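Amidohydrolase (Xanthomonas campestris pv. campestris, PDB 4DZH) probably catalyses the hydrolytic deamination of adenosine-type substrates such as 5'-methylthioadenosine, as a zinc-binding amidohydrolase with a TIM-barrel fold. Local coordinates at residues 84-89 against 436-441. Sequence-based numbering, arbitrary orientation. Where two conformers were deposited one is given.
Sequences MTLLRG and ANARQW
Leu86 meets Trp441 through its two methyl groups, and this one side chain makes every approach within 4.5 Å between residues 84-89 and 436-441. Its bond from CA to CB already heads for the helix. CG stands anti to the carbonyl carbon (chi1 -65°), and with chi2 at 175° Leu86 CD1 stands anti to CA and continues the extended zigzag of the chain, while Leu86 CD2 branches off toward the helix backbone. Leu86 CD1 sits over a face of the indole: it is 3.7 Å from the centroid of the five-membered ring of Trp441 and only 13° off the ring normal, the geometry of a CH-pi contact. Leu86 CD1 lies 3.6 to 4.1 Å from all five atoms of that ring (Trp441 CG, CD1, CD2, NE1 and CE2), so the methyl sits over the pyrrole part. Leu86 CD2 reaches the root of the indole, 3.9 Å from Trp441 CD1, and comes 4.2 Å from Ala438 CA.

In the TIM-barrel fold of this amidohydrolase, the short 3-10 turn carrying Leu86 follows strand 69-80, which carries the zinc ligand His79 and is followed directly by a second one, His81. The partner, helix 431-447, is the last of the chain, so the contact joins the loop after a metal-binding strand to the C-terminal helix.

The opposite face of the indole has Gln440 OE1 3.9 Å above its plane, displaced toward the rim. At the edge lies Asn437 OD1, in the ring plane; Asn437 ND2 and Trp441 NE1 both hydrogen-bond to Asp119 OD2, a shared acceptor that would limit rotation of the indole under the leucine. Phe116, on helix 114-130, touches Leu86 and packs edge-to-face with Trp441. From the second subunit, His395 NE2 hydrogen-bonds to Leu86 O and Pro393 packs on Ala438.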
loop_
_atom_site.group_PDB
_atom_site.type_symbol
_atom_site.label_atom_id
_atom_site.label_comp_id
_atom_site.label_asym_id
_atom_site.label_seq_id
_atom_site.Cartn_x
_atom_site.Cartn_y
_atom_site.Cartn_z
ATOM N N MET A 84 6.567 -13.270 -14.030
ATOM C CA MET A 84 5.133 -13.124 -13.838
ATOM C C MET A 84 4.646 -11.656 -13.859
ATOM O O MET A 84 3.447 -11.420 -13.764
ATOM C CB MET A 84 4.665 -13.889 -12.582
ATOM C CG MET A 84 5.175 -15.320 -12.563
ATOM S SD MET A 84 4.574 -16.346 -11.207
ATOM C CE MET A 84 2.899 -16.680 -11.721
ATOM N N THR A 85 5.537 -10.666 -14.031
ATOM C CA THR A 85 5.066 -9.318 -14.315
ATOM C C THR A 85 4.197 -9.362 -15.572
ATOM O O THR A 85 3.219 -8.643 -15.677
ATOM C CB THR A 85 6.170 -8.330 -14.645
ATOM O OG1 THR A 85 6.988 -8.903 -15.671
ATOM C CG2 THR A 85 6.986 -8.020 -13.458
ATOM N N LEU A 86 4.542 -10.237 -16.521
ATOM C CA LEU A 86 3.702 -10.401 -17.723
ATOM C C LEU A 86 2.317 -11.011 -17.446
ATOM O O LEU A 86 1.439 -10.963 -18.296
ATOM C CB LEU A 86 4.477 -11.203 -18.811
ATOM C CG LEU A 86 5.711 -10.447 -19.328
ATOM C CD1 LEU A 86 6.456 -11.362 -20.277
ATOM C CD2 LEU A 86 5.353 -9.126 -20.009
ATOM N N LEU A 87 2.097 -11.543 -16.240
ATOM C CA LEU A 87 0.799 -12.110 -15.877
ATOM C C LEU A 87 0.060 -11.182 -14.856
ATOM O O LEU A 87 -0.822 -11.629 -14.113
ATOM C CB LEU A 87 0.955 -13.516 -15.294
ATOM C CG LEU A 87 1.623 -14.553 -16.215
ATOM C CD1 LEU A 87 1.370 -15.967 -15.707
ATOM C CD2 LEU A 87 1.089 -14.395 -17.604
ATOM N N ARG A 88 0.431 -9.905 -14.840
ATOM C CA ARG A 88 -0.133 -8.976 -13.868
ATOM C C ARG A 88 -1.646 -8.939 -13.909
ATOM O O ARG A 88 -2.199 -8.537 -14.921
ATOM C CB ARG A 88 0.439 -7.583 -14.137
ATOM C CG ARG A 88 0.175 -6.586 -12.993
ATOM C CD ARG A 88 0.659 -5.192 -13.313
ATOM N NE ARG A 88 1.988 -5.035 -13.925
ATOM C CZ ARG A 88 3.139 -4.905 -13.267
ATOM N NH1 ARG A 88 3.208 -5.009 -11.931
ATOM N NH2 ARG A 88 4.246 -4.651 -13.960
ATOM N N GLY A 89 -2.305 -9.342 -12.806
ATOM C CA GLY A 89 -3.763 -9.334 -12.717
ATOM C C GLY A 89 -4.443 -10.305 -13.664
ATOM O O GLY A 89 -5.587 -10.101 -14.029
ATOM N N ALA A 436 5.280 -1.536 -25.063
ATOM C CA ALA A 436 4.815 -2.206 -26.274
ATOM C C ALA A 436 5.003 -3.711 -26.181
ATOM O O ALA A 436 4.140 -4.478 -26.611
ATOM C CB ALA A 436 5.512 -1.651 -27.540
ATOM N N ASN A 437 6.145 -4.164 -25.633
ATOM C CA ASN A 437 6.365 -5.585 -25.467
ATOM C C ASN A 437 5.302 -6.225 -24.560
ATOM O O ASN A 437 4.870 -7.349 -24.800
ATOM C CB ASN A 437 7.801 -5.857 -24.936
ATOM C CG ASN A 437 8.037 -7.319 -24.609
ATOM O OD1 ASN A 437 7.843 -7.739 -23.469
ATOM N ND2 ASN A 437 8.443 -8.110 -25.601
ATOM N N ALA A 438 4.920 -5.521 -23.498
ATOM C CA ALA A 438 3.944 -6.043 -22.522
ATOM C C ALA A 438 2.528 -6.246 -23.139
ATOM O O ALA A 438 1.826 -7.226 -22.867
ATOM C CB ALA A 438 3.870 -5.125 -21.309
ATOM N N ARG A 439 2.179 -5.349 -24.028
ATOM C CA ARG A 439 0.934 -5.480 -24.789
ATOM C C ARG A 439 0.917 -6.683 -25.743
ATOM O O ARG A 439 -0.130 -7.338 -25.898
ATOM C CB ARG A 439 0.683 -4.203 -25.540
ATOM C CG ARG A 439 0.806 -3.037 -24.618
ATOM C CD ARG A 439 0.388 -1.744 -25.266
ATOM N NE ARG A 439 -0.238 -0.861 -24.288
ATOM C CZ ARG A 439 -0.096 0.464 -24.280
ATOM N NH1 ARG A 439 0.669 1.060 -25.180
ATOM N NH2 ARG A 439 -0.722 1.203 -23.368
ATOM N N GLN A 440 2.070 -6.999 -26.364
ATOM C CA GLN A 440 2.157 -8.224 -27.141
ATOM C C GLN A 440 1.842 -9.418 -26.304
ATOM O O GLN A 440 1.036 -10.268 -26.682
ATOM C CB GLN A 440 3.572 -8.437 -27.731
ATOM C CG GLN A 440 3.681 -9.855 -28.388
ATOM C CD GLN A 440 5.091 -10.253 -28.725
ATOM O OE1 GLN A 440 5.862 -10.685 -27.857
ATOM N NE2 GLN A 440 5.443 -10.105 -29.990
ATOM N N TRP A 441 2.515 -9.515 -25.155
ATOM C CA TRP A 441 2.306 -10.653 -24.281
ATOM C C TRP A 441 0.863 -10.745 -23.782
ATOM O O TRP A 441 0.324 -11.851 -23.586
ATOM C CB TRP A 441 3.286 -10.580 -23.113
ATOM C CG TRP A 441 4.638 -11.084 -23.531
ATOM C CD1 TRP A 441 5.790 -10.358 -23.700
ATOM C CD2 TRP A 441 4.939 -12.425 -23.882
ATOM N NE1 TRP A 441 6.814 -11.205 -24.114
ATOM C CE2 TRP A 441 6.309 -12.475 -24.222
ATOM C CE3 TRP A 441 4.183 -13.605 -23.927
ATOM C CZ2 TRP A 441 6.930 -13.652 -24.606
ATOM C CZ3 TRP A 441 4.798 -14.778 -24.300
ATOM C CH2 TRP A 441 6.164 -14.795 -24.639
#